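Local coordinates for protein glycoside Hydrolase (Bacteroides uniformis, PDB 5T99) that probably hydrolyses galactose-containing agarose oligosaccharides as a family 2 glycoside hydrolase, binding the inhibitor d-galacto-isofagomine in its active-site pocket, at residues K208-I219 against L234-Q245. Residues are numbered along the deposited sequence; the frame is centred on the assembly and turned at random.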
ATOM      1  N   LYS A 208     -26.529  -1.168  19.042  1.00 24.81           N
ATOM      2  CA  LYS A 208     -27.693  -1.843  18.484  1.00 27.67           C
ATOM      3  C   LYS A 208     -28.364  -2.660  19.590  1.00 27.33           C
ATOM      4  O   LYS A 208     -27.688  -3.383  20.332  1.00 25.67           O
ATOM      5  CB  LYS A 208     -27.258  -2.760  17.337  1.00 31.25           C
ATOM      6  CG  LYS A 208     -28.390  -3.417  16.552  1.00 35.06           C
ATOM      7  CD  LYS A 208     -29.114  -2.410  15.664  1.00 39.29           C
ATOM      8  CE  LYS A 208     -30.197  -3.064  14.815  1.00 41.54           C
ATOM      9  NZ  LYS A 208     -31.293  -3.607  15.672  1.00 43.60           N
ATOM     10  N   ASN A 209     -29.687  -2.535  19.685  1.00 28.06           N
ATOM     11  CA  ASN A 209     -30.504  -3.288  20.645  1.00 28.34           C
ATOM     12  C   ASN A 209     -31.340  -4.325  19.887  1.00 30.00           C
ATOM     13  O   ASN A 209     -32.435  -4.027  19.405  1.00 30.49           O
ATOM     14  CB  ASN A 209     -31.416  -2.336  21.435  1.00 27.22           C
ATOM     15  CG  ASN A 209     -32.232  -3.048  22.509  1.00 26.23           C
ATOM     16  OD1 ASN A 209     -32.153  -4.266  22.664  1.00 24.59           O
ATOM     17  ND2 ASN A 209     -33.017  -2.279  23.262  1.00 25.51           N
ATOM     18  N   ALA A 210     -30.811  -5.545  19.804  1.00 31.00           N
ATOM     19  CA  ALA A 210     -31.507  -6.660  19.157  1.00 31.03           C
ATOM     20  C   ALA A 210     -32.419  -7.449  20.111  1.00 31.20           C
ATOM     21  O   ALA A 210     -32.909  -8.497  19.712  1.00 31.33           O
ATOM     22  CB  ALA A 210     -30.496  -7.598  18.488  1.00 30.62           C
ATOM     23  N   THR A 211     -32.641  -6.978  21.351  1.00 31.22           N
ATOM     24  CA  THR A 211     -33.629  -7.611  22.252  1.00 32.12           C
ATOM     25  C   THR A 211     -35.044  -7.151  21.878  1.00 34.94           C
ATOM     26  O   THR A 211     -35.213  -6.325  20.969  1.00 36.45           O
ATOM     27  CB  THR A 211     -33.382  -7.327  23.766  1.00 31.18           C
ATOM     28  OG1 THR A 211     -33.802  -5.997  24.115  1.00 30.11           O
ATOM     29  CG2 THR A 211     -31.921  -7.544  24.161  1.00 31.07           C
ATOM     30  N   PHE A 212     -36.050  -7.681  22.584  1.00 37.93           N
ATOM     31  CA  PHE A 212     -37.444  -7.219  22.442  1.00 40.29           C
ATOM     32  C   PHE A 212     -37.840  -6.217  23.537  1.00 39.28           C
ATOM     33  O   PHE A 212     -39.025  -5.930  23.716  1.00 41.44           O
ATOM     34  CB  PHE A 212     -38.422  -8.416  22.383  1.00 42.22           C
ATOM     35  CG  PHE A 212     -38.327  -9.220  21.106  1.00 44.72           C
ATOM     36  CD1 PHE A 212     -38.696  -8.654  19.878  1.00 47.47           C
ATOM     37  CD2 PHE A 212     -37.872 -10.539  21.119  1.00 45.19           C
ATOM     38  CE1 PHE A 212     -38.604  -9.385  18.692  1.00 47.61           C
ATOM     39  CE2 PHE A 212     -37.782 -11.273  19.939  1.00 46.29           C
ATOM     40  CZ  PHE A 212     -38.147 -10.698  18.725  1.00 47.07           C
ATOM     41  N   GLY A 213     -36.855  -5.664  24.248  1.00 38.10           N
ATOM     42  CA  GLY A 213     -37.097  -4.646  25.274  1.00 37.15           C
ATOM     43  C   GLY A 213     -36.280  -3.375  25.086  1.00 35.97           C
ATOM     44  O   GLY A 213     -35.119  -3.430  24.671  1.00 34.82           O
ATOM     45  N   ASN A 214     -36.902  -2.235  25.387  1.00 35.49           N
ATOM     46  CA  ASN A 214     -36.216  -0.940  25.476  1.00 34.89           C
ATOM     47  C   ASN A 214     -35.183  -0.994  26.595  1.00 34.51           C
ATOM     48  O   ASN A 214     -35.443  -1.591  27.631  1.00 35.43           O
ATOM     49  CB  ASN A 214     -37.212   0.191  25.778  1.00 34.24           C
ATOM     50  CG  ASN A 214     -38.172   0.471  24.618  1.00 35.12           C
ATOM     51  OD1 ASN A 214     -38.144  -0.187  23.580  1.00 35.32           O
ATOM     52  ND2 ASN A 214     -39.032   1.460  24.802  1.00 35.61           N
ATOM     53  N   GLY A 215     -34.022  -0.374  26.385  1.00 33.96           N
ATOM     54  CA  GLY A 215     -32.976  -0.330  27.408  1.00 33.01           C
ATOM     55  C   GLY A 215     -32.189   0.971  27.458  1.00 32.80           C
ATOM     56  O   GLY A 215     -32.138   1.725  26.477  1.00 30.69           O
ATOM     57  N   LYS A 216     -31.608   1.228  28.635  1.00 32.53           N
ATOM     58  CA  LYS A 216     -30.584   2.243  28.834  1.00 32.33           C
ATOM     59  C   LYS A 216     -29.294   1.494  29.171  1.00 29.47           C
ATOM     60  O   LYS A 216     -29.264   0.701  30.104  1.00 28.58           O
ATOM     61  CB  LYS A 216     -30.967   3.203  29.967  1.00 35.46           C
ATOM     62  CG  LYS A 216     -29.910   4.279  30.251  1.00 39.65           C
ATOM     63  CD  LYS A 216     -30.491   5.651  30.618  1.00 43.42           C
ATOM     64  CE  LYS A 216     -30.692   5.845  32.119  1.00 46.41           C
ATOM     65  NZ  LYS A 216     -29.430   6.202  32.833  1.00 47.04           N
ATOM     66  N   PHE A 217     -28.235   1.749  28.403  1.00 26.49           N
ATOM     67  CA  PHE A 217     -26.995   0.973  28.500  1.00 24.66           C
ATOM     68  C   PHE A 217     -25.824   1.876  28.833  1.00 23.13           C
ATOM     69  O   PHE A 217     -25.728   2.985  28.311  1.00 22.26           O
ATOM     70  CB  PHE A 217     -26.744   0.228  27.196  1.00 24.71           C
ATOM     71  CG  PHE A 217     -27.938  -0.556  26.714  1.00 25.05           C
ATOM     72  CD1 PHE A 217     -28.340  -1.706  27.373  1.00 25.41           C
ATOM     73  CD2 PHE A 217     -28.677  -0.128  25.617  1.00 25.60           C
ATOM     74  CE1 PHE A 217     -29.442  -2.428  26.941  1.00 25.46           C
ATOM     75  CE2 PHE A 217     -29.787  -0.845  25.182  1.00 25.48           C
ATOM     76  CZ  PHE A 217     -30.162  -1.998  25.845  1.00 25.49           C
ATOM     77  N   ASN A 218     -24.947   1.404  29.717  1.00 22.12           N
ATOM     78  CA  ASN A 218     -23.756   2.161  30.097  1.00 22.20           C
ATOM     79  C   ASN A 218     -22.588   1.814  29.186  1.00 20.92           C
ATOM     80  O   ASN A 218     -22.475   0.692  28.708  1.00 20.30           O
ATOM     81  CB  ASN A 218     -23.392   1.924  31.572  1.00 22.39           C
ATOM     82  CG  ASN A 218     -24.346   2.626  32.531  1.00 22.69           C
ATOM     83  OD1 ASN A 218     -24.944   3.647  32.202  1.00 23.03           O
ATOM     84  ND2 ASN A 218     -24.486   2.082  33.728  1.00 23.68           N
ATOM     85  N   ILE A 219     -21.736   2.804  28.952  1.00 20.14           N
ATOM     86  CA  ILE A 219     -20.587   2.669  28.072  1.00 20.24           C
ATOM     87  C   ILE A 219     -19.356   3.080  28.855  1.00 19.79           C
ATOM     88  O   ILE A 219     -19.356   4.147  29.454  1.00 19.84           O
ATOM     89  CB  ILE A 219     -20.704   3.589  26.838  1.00 20.68           C
ATOM     90  CG1 ILE A 219     -21.977   3.274  26.040  1.00 20.93           C
ATOM     91  CG2 ILE A 219     -19.476   3.460  25.936  1.00 20.60           C
ATOM     92  CD1 ILE A 219     -22.420   4.402  25.134  1.00 21.24           C
ATOM     93  N   LEU A 234     -13.578   7.157  30.167  1.00 16.77           N
ATOM     94  CA  LEU A 234     -14.680   8.064  29.879  1.00 16.56           C
ATOM     95  C   LEU A 234     -15.945   7.235  29.914  1.00 16.88           C
ATOM     96  O   LEU A 234     -16.045   6.222  29.214  1.00 17.29           O
ATOM     97  CB  LEU A 234     -14.526   8.723  28.511  1.00 16.38           C
ATOM     98  CG  LEU A 234     -15.729   9.550  28.003  1.00 16.46           C
ATOM     99  CD1 LEU A 234     -16.123  10.678  28.955  1.00 15.99           C
ATOM    100  CD2 LEU A 234     -15.425  10.101  26.613  1.00 16.61           C
ATOM    101  N   ASN A 235     -16.897   7.667  30.734  1.00 16.44           N
ATOM    102  CA  ASN A 235     -18.186   7.030  30.819  1.00 16.82           C
ATOM    103  C   ASN A 235     -19.218   7.783  29.976  1.00 17.14           C
ATOM    104  O   ASN A 235     -19.151   9.016  29.805  1.00 17.58           O
ATOM    105  CB  ASN A 235     -18.628   6.917  32.279  1.00 16.70           C
ATOM    106  CG  ASN A 235     -17.972   5.742  32.986  1.00 17.02           C
ATOM    107  OD1 ASN A 235     -18.292   4.583  32.711  1.00 17.24           O
ATOM    108  ND2 ASN A 235     -17.042   6.031  33.887  1.00 16.98           N
ATOM    109  N   ASP A 236     -20.160   7.022  29.440  1.00 16.92           N
ATOM    110  CA  ASP A 236     -21.246   7.563  28.637  1.00 17.15           C
ATOM    111  C   ASP A 236     -22.419   6.604  28.786  1.00 17.46           C
ATOM    112  O   ASP A 236     -22.303   5.602  29.494  1.00 17.42           O
ATOM    113  CB  ASP A 236     -20.785   7.707  27.172  1.00 16.54           C
ATOM    114  CG  ASP A 236     -21.662   8.638  26.353  1.00 16.40           C
ATOM    115  OD1 ASP A 236     -22.542   9.313  26.946  1.00 15.77           O
ATOM    116  OD2 ASP A 236     -21.478   8.683  25.103  1.00 16.17           O
ATOM    117  N   ASN A 237     -23.552   6.925  28.176  1.00 18.39           N
ATOM    118  CA  ASN A 237     -24.658   5.996  28.099  1.00 20.49           C
ATOM    119  C   ASN A 237     -25.580   6.338  26.949  1.00 22.22           C
ATOM    120  O   ASN A 237     -25.532   7.445  26.404  1.00 23.35           O
ATOM    121  CB  ASN A 237     -25.450   5.987  29.411  1.00 21.18           C
ATOM    122  CG  ASN A 237     -25.933   7.366  29.808  1.00 21.70           C
ATOM    123  OD1 ASN A 237     -26.903   7.880  29.259  1.00 22.29           O
ATOM    124  ND2 ASN A 237     -25.234   7.985  30.745  1.00 22.62           N
ATOM    125  N   VAL A 238     -26.439   5.386  26.602  1.00 23.50           N
ATOM    126  CA  VAL A 238     -27.382   5.576  25.513  1.00 24.36           C
ATOM    127  C   VAL A 238     -28.670   4.781  25.739  1.00 25.92           C
ATOM    128  O   VAL A 238     -28.627   3.630  26.159  1.00 25.29           O
ATOM    129  CB  VAL A 238     -26.708   5.222  24.169  1.00 23.81           C
ATOM    130  CG1 VAL A 238     -26.360   3.738  24.094  1.00 22.89           C
ATOM    131  CG2 VAL A 238     -27.574   5.659  22.994  1.00 23.99           C
ATOM    132  N   GLU A 239     -29.811   5.432  25.500  1.00 29.80           N
ATOM    133  CA  GLU A 239     -31.116   4.762  25.426  1.00 31.86           C
ATOM    134  C   GLU A 239     -31.381   4.319  23.993  1.00 29.15           C
ATOM    135  O   GLU A 239     -31.335   5.126  23.072  1.00 28.32           O
ATOM    136  CB  GLU A 239     -32.256   5.690  25.852  1.00 36.55           C
ATOM    137  CG  GLU A 239     -32.362   5.941  27.349  1.00 42.26           C
ATOM    138  CD  GLU A 239     -33.803   6.141  27.811  1.00 47.35           C
ATOM    139  OE1 GLU A 239     -34.143   7.277  28.220  1.00 52.39           O
ATOM    140  OE2 GLU A 239     -34.592   5.164  27.753  1.00 47.76           O
ATOM    141  N   VAL A 240     -31.667   3.036  23.822  1.00 27.40           N
ATOM    142  CA  VAL A 240     -31.988   2.475  22.522  1.00 26.61           C
ATOM    143  C   VAL A 240     -33.231   1.613  22.674  1.00 26.24           C
ATOM    144  O   VAL A 240     -33.266   0.711  23.513  1.00 27.19           O
ATOM    145  CB  VAL A 240     -30.832   1.610  21.985  1.00 26.57           C
ATOM    146  CG1 VAL A 240     -31.035   1.297  20.512  1.00 26.24           C
ATOM    147  CG2 VAL A 240     -29.482   2.294  22.214  1.00 26.88           C
ATOM    148  N   ALA A 241     -34.251   1.894  21.867  1.00 25.78           N
ATOM    149  CA  ALA A 241     -35.469   1.082  21.849  1.00 25.75           C
ATOM    150  C   ALA A 241     -35.227  -0.274  21.198  1.00 26.11           C
ATOM    151  O   ALA A 241     -34.242  -0.465  20.463  1.00 25.72           O
ATOM    152  CB  ALA A 241     -36.589   1.813  21.126  1.00 25.39           C
ATOM    153  N   ALA A 242     -36.142  -1.206  21.469  1.00 26.29           N
ATOM    154  CA  ALA A 242     -36.065  -2.569  20.946  1.00 26.47           C
ATOM    155  C   ALA A 242     -36.055  -2.558  19.434  1.00 26.52           C
ATOM    156  O   ALA A 242     -36.835  -1.839  18.809  1.00 26.21           O
ATOM    157  CB  ALA A 242     -37.237  -3.398  21.435  1.00 27.71           C
ATOM    158  N   GLY A 243     -35.139  -3.334  18.862  1.00 27.39           N
ATOM    159  CA  GLY A 243     -34.972  -3.434  17.423  1.00 28.21           C
ATOM    160  C   GLY A 243     -34.233  -2.281  16.769  1.00 30.12           C
ATOM    161  O   GLY A 243     -33.981  -2.340  15.561  1.00 31.65           O
ATOM    162  N   GLU A 244     -33.865  -1.255  17.547  1.00 31.24           N
ATOM    163  CA  GLU A 244     -33.335   0.006  17.009  1.00 32.28           C
ATOM    164  C   GLU A 244     -31.854   0.150  17.332  1.00 29.90           C
ATOM    165  O   GLU A 244     -31.271  -0.668  18.045  1.00 28.43           O
ATOM    166  CB  GLU A 244     -34.104   1.224  17.572  1.00 35.18           C
ATOM    167  CG  GLU A 244     -35.611   1.220  17.340  1.00 37.39           C
ATOM    168  CD  GLU A 244     -36.020   1.760  15.980  1.00 41.41           C
ATOM    169  OE1 GLU A 244     -35.315   1.505  14.965  1.00 40.44           O
ATOM    170  OE2 GLU A 244     -37.069   2.450  15.940  1.00 45.49           O
ATOM    171  N   GLN A 245     -31.274   1.212  16.783  1.00 28.92           N
ATOM    172  CA  GLN A 245     -29.872   1.566  16.936  1.00 27.68           C
ATOM    173  C   GLN A 245     -29.816   3.026  17.374  1.00 26.06           C
ATOM    174  O   GLN A 245     -30.541   3.856  16.841  1.00 25.56           O
ATOM    175  CB  GLN A 245     -29.210   1.413  15.579  1.00 27.58           C
ATOM    176  CG  GLN A 245     -27.706   1.511  15.546  1.00 27.78           C
ATOM    177  CD  GLN A 245     -27.193   1.687  14.121  1.00 26.65           C
ATOM    178  OE1 GLN A 245     -27.326   2.767  13.529  1.00 26.48           O
ATOM    179  NE2 GLN A 245     -26.607   0.637  13.567  1.00 25.01           N
TER
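Asp236 exchanges both backbone hydrogen bonds with Ile219, one rung of an antiparallel ladder that illustrates how a hairpin and its neighbouring loop can be tied together. Its carboxylate OD2 turns to Thr248, while CB faces Ile219 CB. Next, Asn237 and Asn218 share the other face, the one away from Asp236 and Ile219, their amide planes 64° apart. Val238 and Phe217 form a second hydrogen-bonded pair, and Val238 CG1 meets Ile219 CD1 at 4.1 Å. Glu239 meets Lys216 through aliphatic carbons, CG against CD at 3.8 Å, rather than through a salt bridge. At Val240 the ladder meets the loop: its carbonyl O receives Gly215 N on one face of its plane and Asn209 ND2 (3.0 Å) on the other. Asn209 CG, anti to the backbone N (chi1 -177°), brings ND2 to this carbonyl; ND2 also donates to Gly213 O, and OD1 accepts from Thr211 N, closing an Asx turn, and from Thr211 OG1. ND2 itself sits at the edge of the Phe217 ring, in its plane. With an alanine here, Val240 O and Gly213 O would each probably lose a donor, and Thr211 N and OG1 their shared acceptor, leaving the 210-214 loop less firmly held. Ala242, in the type II turn from Ala241 to Glu244, donates its N to Asn214 OD1 at 3.1 Å; Gly243 adopts a positive phi. Beyond it, Glu244 O takes Asn209 N in a nearly linear bond (172°), and Lys208 NZ bends back to Gly243 O in a weak one. Gln245 finally pairs with Lys208, beginning strand 245-255. The chain thus passes between two sheets of the family 2 beta-sandwich domain: 230-240 edges one, with 215-224 between it and 268-276; 180-194, 198-209 and 245-255 form the other, Val238 touching Val207 and Phe217 touching Val180 of 180-194.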